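Long-range contacts in V-type ATP synthase alpha chain (Nanoarchaeum equitans Kin4-M, PDB 5BN4), which is an A subunit of the V/A-type ATP synthase family, built from a beta-barrel, a barrel-sandwich, a P-loop-type nucleotide-binding domain and a helical C-terminal domain: residues Lys535-Lys540 with Lys557-Glu562; Glu439-Ile444 with Glu508-Ile513; Thr125-Asp130 with Leu366-Gly371; Val26-Leu31 with Gly57-Asn62. All coordinates share one frame; numbering follows the deposited sequence.

The four contacts follow one another along the chain, from interaction 4 through 3 and 2 to 1. Interaction 4 packs a hairpin turn of the N-terminal beta-barrel against the strand 60-61 region, interaction 3 joins the barrel-sandwich region to the nucleotide-binding domain, and interactions 2 and 1 pack helices at the C-terminal end. Interactions 1 and 2, with centres about 17 Å apart, touch directly: CD1 of Ile512 lies 3.7 Å from CG of Glu560 and 4.0 Å from CG2 of Ile559. The centres of interactions 3 and 4 lie about 41 Å apart, those of 1 and 4 about 72 Å apart on opposite sides of the chain's centre. None of the four includes the probable P-loop.

Interaction 1 (Lys535-Lys540 with Lys557-Glu562); sequences KGIHEK and KAIEQE
Ile537 and Ile559 make the apolar part of this contact, in which the turn leading into helix 538-542 meets the last turns of helix 549-562. Their CG2 methyls come within 4.1 Å, and both are placed there by a first torsion that sets CG2 opposite the backbone N and CG1 beside it (chi1 -55° and -65°). The rest of Ile537 runs antiparallel to Glu562: its CG1 lies 4.1 Å from CG of Glu562, while CD1 reaches 3.9 Å from the Glu562 backbone O. CD1 of Ile559 points the other way, toward the backbone of Lys540, 4.1 Å from its O.

The polar part is a salt bridge. Lys540 and Glu562 approach from opposite directions, and NZ of Lys540 meets OE1 of Glu562 at 2.9 Å on the syn lone pair, the side of the other carboxylate oxygen. A bend at chi3 (69°) in the otherwise extended lysine brings NZ there. The glutamate reaches across with an extended chain.

Helix 503-521 lies beneath the apolar pair, with Tyr516 touching Ile537 and Ile512 touching Ile559. The buried Ile559 thus lies at the base, and the ion pair sits among partly exposed residues. The methylenes of Glu562 lie against Ile537 while its carboxylate takes the lysine charge, so one residue serves both layers, and the nearby ammonium would favour the ionised carboxylate.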
loop_
_atom_site.group_PDB
_atom_site.type_symbol
_atom_site.label_atom_id
_atom_site.label_comp_id
_atom_site.label_asym_id
_atom_site.label_seq_id
_atom_site.Cartn_x
_atom_site.Cartn_y
_atom_site.Cartn_z
ATOM N N LYS A 535 -10.343 51.683 3.856
ATOM C CA LYS A 535 -9.376 52.755 4.074
ATOM C C LYS A 535 -7.933 52.322 3.826
ATOM O O LYS A 535 -7.005 52.876 4.415
ATOM C CB LYS A 535 -9.519 53.338 5.482
ATOM C CG LYS A 535 -10.554 54.447 5.586
ATOM C CD LYS A 535 -10.253 55.565 4.596
ATOM C CE LYS A 535 -11.201 56.741 4.771
ATOM N NZ LYS A 535 -11.007 57.427 6.081
ATOM N N GLY A 536 -7.752 51.337 2.951
ATOM C CA GLY A 536 -6.428 50.866 2.584
ATOM C C GLY A 536 -5.628 50.332 3.756
ATOM O O GLY A 536 -6.045 49.383 4.421
ATOM N N ILE A 537 -4.473 50.948 4.001
ATOM C CA ILE A 537 -3.576 50.566 5.094
ATOM C C ILE A 537 -3.115 49.109 5.029
ATOM O O ILE A 537 -1.919 48.838 4.918
ATOM C CB ILE A 537 -4.193 50.842 6.482
ATOM C CG1 ILE A 537 -4.619 52.305 6.601
ATOM C CG2 ILE A 537 -3.201 50.485 7.577
ATOM C CD1 ILE A 537 -5.209 52.657 7.951
ATOM N N HIS A 538 -4.064 48.180 5.103
ATOM C CA HIS A 538 -3.748 46.757 5.071
ATOM C C HIS A 538 -3.056 46.369 3.768
ATOM O O HIS A 538 -2.266 45.429 3.733
ATOM C CB HIS A 538 -5.006 45.910 5.289
ATOM C CG HIS A 538 -5.916 45.849 4.101
ATOM N ND1 HIS A 538 -6.869 46.810 3.842
ATOM C CD2 HIS A 538 -6.029 44.932 3.111
ATOM C CE1 HIS A 538 -7.522 46.493 2.739
ATOM N NE2 HIS A 538 -7.032 45.356 2.276
ATOM N N GLU A 539 -3.349 47.106 2.701
ATOM C CA GLU A 539 -2.697 46.884 1.418
ATOM C C GLU A 539 -1.336 47.571 1.384
ATOM O O GLU A 539 -0.421 47.126 0.692
ATOM C CB GLU A 539 -3.571 47.402 0.273
ATOM C CG GLU A 539 -4.865 46.628 0.066
ATOM C CD GLU A 539 -4.653 45.293 -0.626
ATOM O OE1 GLU A 539 -3.508 44.998 -1.029
ATOM O OE2 GLU A 539 -5.637 44.536 -0.771
ATOM N N LYS A 540 -1.212 48.657 2.141
ATOM C CA LYS A 540 0.013 49.448 2.158
ATOM C C LYS A 540 1.086 48.765 2.995
ATOM O O LYS A 540 2.279 48.883 2.713
ATOM C CB LYS A 540 -0.273 50.851 2.697
ATOM C CG LYS A 540 -1.515 51.492 2.095
ATOM C CD LYS A 540 -1.697 52.928 2.563
ATOM C CE LYS A 540 -0.625 53.838 1.986
ATOM N NZ LYS A 540 -0.859 55.267 2.338
ATOM N N LYS A 557 6.091 55.601 8.860
ATOM C CA LYS A 557 5.596 56.810 9.508
ATOM C C LYS A 557 4.249 57.214 8.923
ATOM O O LYS A 557 3.343 57.627 9.648
ATOM C CB LYS A 557 6.595 57.953 9.337
ATOM C CG LYS A 557 7.964 57.685 9.937
ATOM C CD LYS A 557 8.889 58.869 9.709
ATOM C CE LYS A 557 10.264 58.626 10.302
ATOM N NZ LYS A 557 11.171 59.786 10.072
ATOM N N ALA A 558 4.129 57.091 7.604
ATOM C CA ALA A 558 2.892 57.424 6.909
ATOM C C ALA A 558 1.750 56.535 7.383
ATOM O O ALA A 558 0.631 57.004 7.584
ATOM C CB ALA A 558 3.080 57.293 5.406
ATOM N N ILE A 559 2.045 55.251 7.564
ATOM C CA ILE A 559 1.052 54.294 8.037
ATOM C C ILE A 559 0.701 54.549 9.500
ATOM O O ILE A 559 -0.469 54.501 9.883
ATOM C CB ILE A 559 1.537 52.840 7.854
ATOM C CG1 ILE A 559 1.696 52.523 6.367
ATOM C CG2 ILE A 559 0.566 51.862 8.495
ATOM C CD1 ILE A 559 2.220 51.135 6.087
ATOM N N GLU A 560 1.717 54.831 10.310
ATOM C CA GLU A 560 1.508 55.157 11.716
ATOM C C GLU A 560 0.607 56.377 11.866
ATOM O O GLU A 560 -0.268 56.412 12.733
ATOM C CB GLU A 560 2.845 55.409 12.415
ATOM C CG GLU A 560 3.685 54.162 12.619
ATOM C CD GLU A 560 5.000 54.459 13.308
ATOM O OE1 GLU A 560 5.317 55.652 13.488
ATOM O OE2 GLU A 560 5.715 53.501 13.669
ATOM N N GLN A 561 0.821 57.372 11.013
ATOM C CA GLN A 561 0.012 58.582 11.042
ATOM C C GLN A 561 -1.375 58.298 10.476
ATOM O O GLN A 561 -2.375 58.817 10.972
ATOM C CB GLN A 561 0.692 59.704 10.254
ATOM C CG GLN A 561 0.603 61.071 10.920
ATOM C CD GLN A 561 -0.823 61.567 11.063
ATOM O OE1 GLN A 561 -1.632 61.440 10.145
ATOM N NE2 GLN A 561 -1.138 62.134 12.223
ATOM N N GLU A 562 -1.429 57.463 9.443
ATOM C CA GLU A 562 -2.696 57.105 8.813
ATOM C C GLU A 562 -3.557 56.278 9.762
ATOM O O GLU A 562 -4.770 56.165 9.579
ATOM C CB GLU A 562 -2.454 56.356 7.503
ATOM C CG GLU A 562 -3.654 56.332 6.573
ATOM C CD GLU A 562 -3.275 55.960 5.155
ATOM O OE1 GLU A 562 -2.062 55.862 4.870
ATOM O OE2 GLU A 562 -4.189 55.766 4.325
#

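Interaction 2 (Glu439-Ile444 with Glu508-Ile513); sequences EDVIEI and ELMRII
Helix-helix packing in the C-terminal domain of the V/A-type A subunit brings Val441 and Ile444, near the start of helix 441-463, against Met510 of helix 503-521. The thioether chain of Met510 leaves its helix extended through chi2 and bends at chi3 (62°), which carries CE across to the other helix. There the methyl sits 3.8 Å from CB of Val441 and 3.8 Å from CG2 of Ile444, and also 3.7 Å from the backbone O of Val441. Ile444 crosses the methionine at a slant. Its CG2 rests 3.7 Å from the Met510 backbone O, and its CD1 continues over the same peptide to 4.2 Å from CA of Arg511.

At the more accessible end, Asp440 and Arg511 run about perpendicular to each other. The arginine is extended from CG to NE, and the aspartate comes to the edge of its guanidinium, near the plane, with the two flat groups turned 34° apart. OD1 of Asp440 stands 3.6 Å from NE of Arg511, a loose salt bridge, while OD2 lies 3.5 Å from CG. Glu508 meets NH1 at another edge, 3.5 Å from its OE2.

Phe488 also packs on Met510, and Phe434 on Val441. The arginine thus lies between two carboxylates, whose charge it would offset only in part, at separations that suggest electrostatic attraction more than tight directional bonding, while the methionine supplies the apolar grip.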
loop_
_atom_site.group_PDB
_atom_site.type_symbol
_atom_site.label_atom_id
_atom_site.label_comp_id
_atom_site.label_asym_id
_atom_site.label_seq_id
_atom_site.Cartn_x
_atom_site.Cartn_y
_atom_site.Cartn_z
ATOM N N GLU A 439 12.201 43.463 23.162
ATOM C CA GLU A 439 11.375 42.809 24.177
ATOM C C GLU A 439 9.938 42.525 23.731
ATOM O O GLU A 439 9.310 41.581 24.211
ATOM C CB GLU A 439 11.379 43.622 25.478
ATOM C CG GLU A 439 10.856 42.863 26.695
ATOM C CD GLU A 439 9.461 43.296 27.108
ATOM O OE1 GLU A 439 9.294 44.472 27.493
ATOM O OE2 GLU A 439 8.532 42.462 27.051
ATOM N N ASP A 440 9.424 43.328 22.805
ATOM C CA ASP A 440 8.019 43.224 22.418
ATOM C C ASP A 440 7.739 42.197 21.318
ATOM O O ASP A 440 6.579 41.915 21.019
ATOM C CB ASP A 440 7.471 44.593 22.002
ATOM C CG ASP A 440 8.116 45.119 20.733
ATOM O OD1 ASP A 440 9.341 44.933 20.566
ATOM O OD2 ASP A 440 7.397 45.713 19.902
ATOM N N VAL A 441 8.786 41.636 20.721
ATOM C CA VAL A 441 8.594 40.721 19.594
ATOM C C VAL A 441 8.220 39.306 20.021
ATOM O O VAL A 441 7.705 38.530 19.218
ATOM C CB VAL A 441 9.824 40.670 18.661
ATOM C CG1 VAL A 441 10.222 42.073 18.237
ATOM C CG2 VAL A 441 10.984 39.949 19.331
ATOM N N ILE A 442 8.482 38.971 21.280
ATOM C CA ILE A 442 8.092 37.672 21.816
ATOM C C ILE A 442 6.571 37.554 21.802
ATOM O O ILE A 442 6.020 36.523 21.410
ATOM C CB ILE A 442 8.649 37.446 23.246
ATOM C CG1 ILE A 442 9.992 36.711 23.188
ATOM C CG2 ILE A 442 7.673 36.644 24.097
ATOM C CD1 ILE A 442 11.088 37.462 22.463
ATOM N N GLU A 443 5.900 38.626 22.209
ATOM C CA GLU A 443 4.444 38.672 22.201
ATOM C C GLU A 443 3.907 38.644 20.773
ATOM O O GLU A 443 2.964 37.916 20.472
ATOM C CB GLU A 443 3.946 39.926 22.919
ATOM C CG GLU A 443 2.433 40.025 23.020
ATOM C CD GLU A 443 1.971 41.383 23.508
ATOM O OE1 GLU A 443 1.129 41.431 24.430
ATOM O OE2 GLU A 443 2.445 42.404 22.967
ATOM N N ILE A 444 4.518 39.441 19.902
ATOM C CA ILE A 444 4.087 39.543 18.510
ATOM C C ILE A 444 4.287 38.228 17.757
ATOM O O ILE A 444 3.482 37.865 16.897
ATOM C CB ILE A 444 4.825 40.684 17.782
ATOM C CG1 ILE A 444 4.620 42.005 18.524
ATOM C CG2 ILE A 444 4.344 40.809 16.343
ATOM C CD1 ILE A 444 5.392 43.166 17.937
ATOM N N GLU A 508 10.552 45.801 12.368
ATOM C CA GLU A 508 9.679 46.925 12.045
ATOM C C GLU A 508 8.375 46.467 11.408
ATOM O O GLU A 508 7.316 47.035 11.673
ATOM C CB GLU A 508 10.395 47.933 11.143
ATOM C CG GLU A 508 11.228 48.938 11.916
ATOM C CD GLU A 508 10.407 49.679 12.953
ATOM O OE1 GLU A 508 9.300 50.148 12.610
ATOM O OE2 GLU A 508 10.860 49.780 14.113
ATOM N N LEU A 509 8.460 45.436 10.574
ATOM C CA LEU A 509 7.273 44.840 9.976
ATOM C C LEU A 509 6.381 44.233 11.049
ATOM O O LEU A 509 5.159 44.344 10.988
ATOM C CB LEU A 509 7.660 43.774 8.951
ATOM C CG LEU A 509 8.042 44.285 7.563
ATOM C CD1 LEU A 509 8.482 43.135 6.672
ATOM C CD2 LEU A 509 6.871 45.030 6.942
ATOM N N MET A 510 6.999 43.591 12.034
ATOM C CA MET A 510 6.255 42.996 13.136
ATOM C C MET A 510 5.582 44.073 13.977
ATOM O O MET A 510 4.414 43.949 14.347
ATOM C CB MET A 510 7.180 42.155 14.015
ATOM C CG MET A 510 7.841 40.994 13.299
ATOM S SD MET A 510 8.949 40.075 14.382
ATOM C CE MET A 510 7.795 39.483 15.617
ATOM N N ARG A 511 6.329 45.132 14.269
ATOM C CA ARG A 511 5.837 46.210 15.119
ATOM C C ARG A 511 4.682 46.979 14.483
ATOM O O ARG A 511 3.742 47.373 15.172
ATOM C CB ARG A 511 6.976 47.164 15.491
ATOM C CG ARG A 511 7.939 46.600 16.528
ATOM C CD ARG A 511 9.162 47.484 16.697
ATOM N NE ARG A 511 10.029 47.019 17.777
ATOM C CZ ARG A 511 11.266 47.459 17.985
ATOM N NH1 ARG A 511 11.791 48.373 17.180
ATOM N NH2 ARG A 511 11.982 46.980 18.994
ATOM N N ILE A 512 4.750 47.183 13.171
ATOM C CA ILE A 512 3.723 47.950 12.473
ATOM C C ILE A 512 2.436 47.141 12.273
ATOM O O ILE A 512 1.337 47.694 12.298
ATOM C CB ILE A 512 4.241 48.529 11.127
ATOM C CG1 ILE A 512 3.247 49.545 10.557
ATOM C CG2 ILE A 512 4.530 47.425 10.123
ATOM C CD1 ILE A 512 2.979 50.721 11.475
ATOM N N ILE A 513 2.577 45.831 12.092
ATOM C CA ILE A 513 1.421 44.951 11.956
ATOM C C ILE A 513 0.713 44.801 13.301
ATOM O O ILE A 513 -0.517 44.807 13.373
ATOM C CB ILE A 513 1.825 43.565 11.408
ATOM C CG1 ILE A 513 2.309 43.685 9.962
ATOM C CG2 ILE A 513 0.659 42.596 11.474
ATOM C CD1 ILE A 513 2.848 42.393 9.389
#

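Interaction 3 (Thr125-Asp130 with Leu366-Gly371)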
loop_
_atom_site.group_PDB
_atom_site.type_symbol
_atom_site.label_atom_id
_atom_site.label_comp_id
_atom_site.label_asym_id
_atom_site.label_seq_id
_atom_site.Cartn_x
_atom_site.Cartn_y
_atom_site.Cartn_z
ATOM N N THR A 125 56.113 27.415 22.340
ATOM C CA THR A 125 55.598 26.055 22.357
ATOM C C THR A 125 54.245 26.026 21.662
ATOM O O THR A 125 53.428 26.931 21.842
ATOM C CB THR A 125 55.448 25.533 23.793
ATOM O OG1 THR A 125 56.638 25.833 24.534
ATOM C CG2 THR A 125 55.215 24.028 23.793
ATOM N N ILE A 126 54.011 24.989 20.864
ATOM C CA ILE A 126 52.797 24.916 20.061
ATOM C C ILE A 126 51.962 23.669 20.368
ATOM O O ILE A 126 52.499 22.597 20.662
ATOM C CB ILE A 126 53.120 25.011 18.545
ATOM C CG1 ILE A 126 51.980 25.696 17.791
ATOM C CG2 ILE A 126 53.444 23.642 17.949
ATOM C CD1 ILE A 126 52.280 25.927 16.328
ATOM N N LYS A 127 50.642 23.830 20.326
ATOM C CA LYS A 127 49.720 22.715 20.510
ATOM C C LYS A 127 49.062 22.395 19.179
ATOM O O LYS A 127 49.306 23.071 18.182
ATOM C CB LYS A 127 48.632 23.062 21.528
ATOM C CG LYS A 127 49.136 23.553 22.873
ATOM C CD LYS A 127 47.979 23.737 23.846
ATOM C CE LYS A 127 46.890 24.623 23.253
ATOM N NZ LYS A 127 45.722 24.770 24.168
ATOM N N GLY A 128 48.223 21.366 19.166
ATOM C CA GLY A 128 47.424 21.062 17.996
ATOM C C GLY A 128 46.312 22.082 17.845
ATOM O O GLY A 128 45.712 22.508 18.833
ATOM N N GLY A 129 46.045 22.486 16.607
ATOM C CA GLY A 129 44.992 23.448 16.335
ATOM C C GLY A 129 45.365 24.874 16.690
ATOM O O GLY A 129 44.508 25.758 16.718
ATOM N N ASP A 130 46.647 25.101 16.965
ATOM C CA ASP A 130 47.136 26.438 17.287
ATOM C C ASP A 130 47.300 27.286 16.031
ATOM O O ASP A 130 47.799 26.812 15.009
ATOM C CB ASP A 130 48.473 26.364 18.026
ATOM C CG ASP A 130 48.312 26.394 19.533
ATOM O OD1 ASP A 130 47.253 26.849 20.014
ATOM O OD2 ASP A 130 49.256 25.977 20.239
ATOM N N LEU A 366 40.366 23.742 19.698
ATOM C CA LEU A 366 41.585 23.288 20.361
ATOM C C LEU A 366 42.447 24.454 20.831
ATOM O O LEU A 366 43.188 24.335 21.805
ATOM C CB LEU A 366 42.397 22.388 19.433
ATOM C CG LEU A 366 41.705 21.107 18.970
ATOM C CD1 LEU A 366 42.623 20.309 18.060
ATOM C CD2 LEU A 366 41.278 20.280 20.167
ATOM N N ASN A 367 42.348 25.579 20.131
ATOM C CA ASN A 367 43.085 26.778 20.513
ATOM C C ASN A 367 42.257 27.689 21.413
ATOM O O ASN A 367 42.514 28.890 21.503
ATOM C CB ASN A 367 43.580 27.531 19.275
ATOM C CG ASN A 367 42.489 27.734 18.238
ATOM O OD1 ASN A 367 41.334 27.988 18.575
ATOM N ND2 ASN A 367 42.857 27.615 16.967
ATOM N N ASP A 368 41.261 27.098 22.069
ATOM C CA ASP A 368 40.410 27.798 23.031
ATOM C C ASP A 368 39.661 28.991 22.443
ATOM O O ASP A 368 39.292 29.919 23.163
ATOM C CB ASP A 368 41.212 28.222 24.266
ATOM C CG ASP A 368 41.741 27.039 25.049
ATOM O OD1 ASP A 368 40.967 26.459 25.840
ATOM O OD2 ASP A 368 42.927 26.689 24.875
ATOM N N LEU A 369 39.438 28.962 21.134
ATOM C CA LEU A 369 38.606 29.968 20.490
ATOM C C LEU A 369 37.193 29.424 20.323
ATOM O O LEU A 369 36.947 28.237 20.537
ATOM C CB LEU A 369 39.184 30.365 19.131
ATOM C CG LEU A 369 40.473 31.187 19.150
ATOM C CD1 LEU A 369 40.888 31.557 17.735
ATOM C CD2 LEU A 369 40.301 32.434 20.004
ATOM N N GLU A 370 36.267 30.294 19.942
ATOM C CA GLU A 370 34.881 29.889 19.754
ATOM C C GLU A 370 34.507 29.814 18.275
ATOM O O GLU A 370 34.642 30.790 17.536
ATOM C CB GLU A 370 33.945 30.844 20.497
ATOM C CG GLU A 370 32.471 30.605 20.234
ATOM C CD GLU A 370 31.588 31.581 20.988
ATOM O OE1 GLU A 370 32.012 32.056 22.064
ATOM O OE2 GLU A 370 30.475 31.876 20.501
ATOM N N GLY A 371 34.043 28.644 17.850
ATOM C CA GLY A 371 33.596 28.450 16.484
ATOM C C GLY A 371 32.306 27.655 16.440
ATOM O O GLY A 371 31.977 26.938 17.387
#
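A chi1 of 49° places CG of Asn367 between its own backbone N and carbonyl carbon, and this turns the amide ND2 toward the backbone O of Gly129; Lys127, bent at chi3 (-53°), carries its ammonium across to the 366-368 loop. The contact joins two domains, a type II beta turn from Lys127 to Asp130 in the barrel-sandwich region against the loop between strands 361-364 and 370-379 of the nucleotide-binding domain.

ND2 of Asn367 lies 2.5 Å from O of Gly129, a hydrogen bond too short to be taken literally, so its exact geometry is doubtful. The amide's OD1 faces its own domain, where it bonds to OG1 of Thr365 and, weakly, to the N of Leu369, which fixes the orientation of the group. Leu366 lies across the turn, its CB 3.4 Å from O of Gly128 and 4.2 Å from CA of Gly129. The positive phi of Gly129 belongs to the type II turn.

Lys127 runs at about a right angle to Asp368. Its NZ is 3.5 Å from OD2 of Asp368, a loose salt bridge, and makes a weak hydrogen bond to the backbone O of Leu366. Asp368 also pairs with Lys191. Within the turn the carboxylate of Asp130 closes back on its start: OD2 accepts the N-H of Lys127 at 2.6 Å, from the anti side and 34° out of the carboxylate plane.

Interaction 4 (Val26-Leu31 with Gly57-Asn62)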
loop_
_atom_site.group_PDB
_atom_site.type_symbol
_atom_site.label_atom_id
_atom_site.label_comp_id
_atom_site.label_asym_id
_atom_site.label_seq_id
_atom_site.Cartn_x
_atom_site.Cartn_y
_atom_site.Cartn_z
ATOM N N VAL A 26 41.686 2.519 -9.679
ATOM C CA VAL A 26 41.012 1.418 -10.358
ATOM C C VAL A 26 41.238 1.424 -11.868
ATOM O O VAL A 26 40.937 2.405 -12.550
ATOM C CB VAL A 26 39.496 1.426 -10.061
ATOM C CG1 VAL A 26 38.792 0.330 -10.845
ATOM C CG2 VAL A 26 39.250 1.264 -8.567
ATOM N N GLY A 27 41.773 0.320 -12.381
ATOM C CA GLY A 27 41.979 0.155 -13.809
ATOM C C GLY A 27 43.249 0.802 -14.327
ATOM O O GLY A 27 44.062 1.309 -13.554
ATOM N N GLU A 28 43.417 0.781 -15.646
ATOM C CA GLU A 28 44.579 1.391 -16.279
ATOM C C GLU A 28 44.522 2.910 -16.170
ATOM O O GLU A 28 45.554 3.578 -16.118
ATOM C CB GLU A 28 44.675 0.970 -17.749
ATOM C CG GLU A 28 44.856 -0.528 -17.965
ATOM C CD GLU A 28 46.220 -1.032 -17.518
ATOM O OE1 GLU A 28 47.150 -0.209 -17.377
ATOM O OE2 GLU A 28 46.359 -2.256 -17.309
ATOM N N GLU A 29 43.307 3.450 -16.131
ATOM C CA GLU A 29 43.117 4.895 -16.046
ATOM C C GLU A 29 43.258 5.410 -14.618
ATOM O O GLU A 29 43.173 6.615 -14.378
ATOM C CB GLU A 29 41.754 5.297 -16.613
ATOM C CG GLU A 29 41.564 4.950 -18.078
ATOM C CD GLU A 29 40.376 5.664 -18.692
ATOM O OE1 GLU A 29 40.094 6.810 -18.283
ATOM O OE2 GLU A 29 39.721 5.076 -19.580
ATOM N N LYS A 30 43.468 4.489 -13.679
ATOM C CA LYS A 30 43.680 4.830 -12.274
ATOM C C LYS A 30 42.551 5.694 -11.706
ATOM O O LYS A 30 42.788 6.795 -11.205
ATOM C CB LYS A 30 45.035 5.525 -12.090
ATOM C CG LYS A 30 46.224 4.743 -12.639
ATOM C CD LYS A 30 47.498 5.581 -12.603
ATOM C CE LYS A 30 48.666 4.870 -13.278
ATOM N NZ LYS A 30 49.881 5.735 -13.357
ATOM N N LEU A 31 41.325 5.188 -11.792
ATOM C CA LEU A 31 40.155 5.910 -11.306
ATOM C C LEU A 31 40.090 5.885 -9.784
ATOM O O LEU A 31 40.257 4.834 -9.165
ATOM C CB LEU A 31 38.878 5.307 -11.894
ATOM C CG LEU A 31 38.831 5.274 -13.422
ATOM C CD1 LEU A 31 37.567 4.585 -13.918
ATOM C CD2 LEU A 31 38.934 6.685 -13.981
ATOM N N GLY A 57 40.442 -8.116 -16.182
ATOM C CA GLY A 57 41.828 -8.321 -15.792
ATOM C C GLY A 57 42.623 -7.097 -15.361
ATOM O O GLY A 57 43.778 -7.222 -14.954
ATOM N N GLU A 58 42.011 -5.917 -15.441
ATOM C CA GLU A 58 42.692 -4.663 -15.120
ATOM C C GLU A 58 43.187 -4.603 -13.673
ATOM O O GLU A 58 42.594 -5.213 -12.783
ATOM C CB GLU A 58 41.783 -3.470 -15.427
ATOM C CG GLU A 58 41.397 -3.358 -16.889
ATOM C CD GLU A 58 40.786 -2.014 -17.228
ATOM O OE1 GLU A 58 39.663 -1.994 -17.772
ATOM O OE2 GLU A 58 41.434 -0.980 -16.955
ATOM N N PRO A 59 44.287 -3.869 -13.436
ATOM C CA PRO A 59 44.891 -3.776 -12.103
ATOM C C PRO A 59 44.220 -2.743 -11.200
ATOM O O PRO A 59 43.474 -1.887 -11.675
ATOM C CB PRO A 59 46.320 -3.332 -12.412
ATOM C CG PRO A 59 46.177 -2.506 -13.640
ATOM C CD PRO A 59 45.096 -3.171 -14.453
ATOM N N VAL A 60 44.495 -2.838 -9.902
ATOM C CA VAL A 60 44.005 -1.880 -8.917
ATOM C C VAL A 60 45.167 -1.427 -8.039
ATOM O O VAL A 60 45.675 -2.197 -7.226
ATOM C CB VAL A 60 42.917 -2.497 -8.018
ATOM C CG1 VAL A 60 42.487 -1.506 -6.946
ATOM C CG2 VAL A 60 41.726 -2.942 -8.848
ATOM N N PHE A 61 45.586 -0.177 -8.202
ATOM C CA PHE A 61 46.778 0.322 -7.520
ATOM C C PHE A 61 46.505 0.780 -6.088
ATOM O O PHE A 61 45.600 1.574 -5.841
ATOM C CB PHE A 61 47.419 1.451 -8.329
ATOM C CG PHE A 61 47.777 1.058 -9.734
ATOM C CD1 PHE A 61 48.957 0.383 -9.998
ATOM C CD2 PHE A 61 46.930 1.357 -10.790
ATOM C CE1 PHE A 61 49.288 0.016 -11.288
ATOM C CE2 PHE A 61 47.256 0.992 -12.084
ATOM C CZ PHE A 61 48.437 0.321 -12.333
ATOM N N ASN A 62 47.300 0.274 -5.150
ATOM C CA ASN A 62 47.171 0.644 -3.744
ATOM C C ASN A 62 47.707 2.043 -3.470
ATOM O O ASN A 62 48.563 2.542 -4.199
ATOM C CB ASN A 62 47.904 -0.365 -2.855
ATOM C CG ASN A 62 47.198 -1.705 -2.782
ATOM O OD1 ASN A 62 47.319 -2.534 -3.684
ATOM N ND2 ASN A 62 46.461 -1.929 -1.699
#
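Glu28 and Pro59 cross at about a right angle, the carboxylate end of the glutamate lying beside the CD-CG edge of the proline ring. A bend at chi2 (-69°) folds Glu28 back toward the ring, and its OE2 comes to 3.3 Å from CD of Pro59. Glu58 approaches from the loop leading into strand 60-61 with an extended chain, crossing Glu28 at a slant; the two carboxylate planes are only 12° apart, but their OE2 atoms stay 5.1 Å from each other. OE2 of Glu58 accepts the backbone N-H of Glu28 at 3.0 Å, in a nearly straight bond (163°) arriving close to the line of the C-O bond. The other oxygen, OE1, is held by the backbone N of Lys55. Two backbone N-H groups therefore grip this buried carboxylate, which probably steadies its charge.

Phe61 turns an edge to the turn: its CE2 lies 3.5 Å from the backbone O of Gly27, close to the ring plane. Lys30 crosses the ring obliquely, with CG 3.9 Å from CD2. Its extended chain then carries NZ over the ring, at a distance that allows at most a weak cation-pi attraction.

The backbones are tied by a hydrogen bond from Gly27 N to Pro59 O, 2.9 Å. Val26 and Val60 form an antiparallel non-hydrogen-bonded pair, and both side chains pack on Ile4. A type I turn from Gly27 to Lys30 connects strands 23-26 and 31-39, giving a beta-hairpin end packed against edge strand 60-61, within the N-terminal beta-barrel domain of the ATP synthase alpha/beta family.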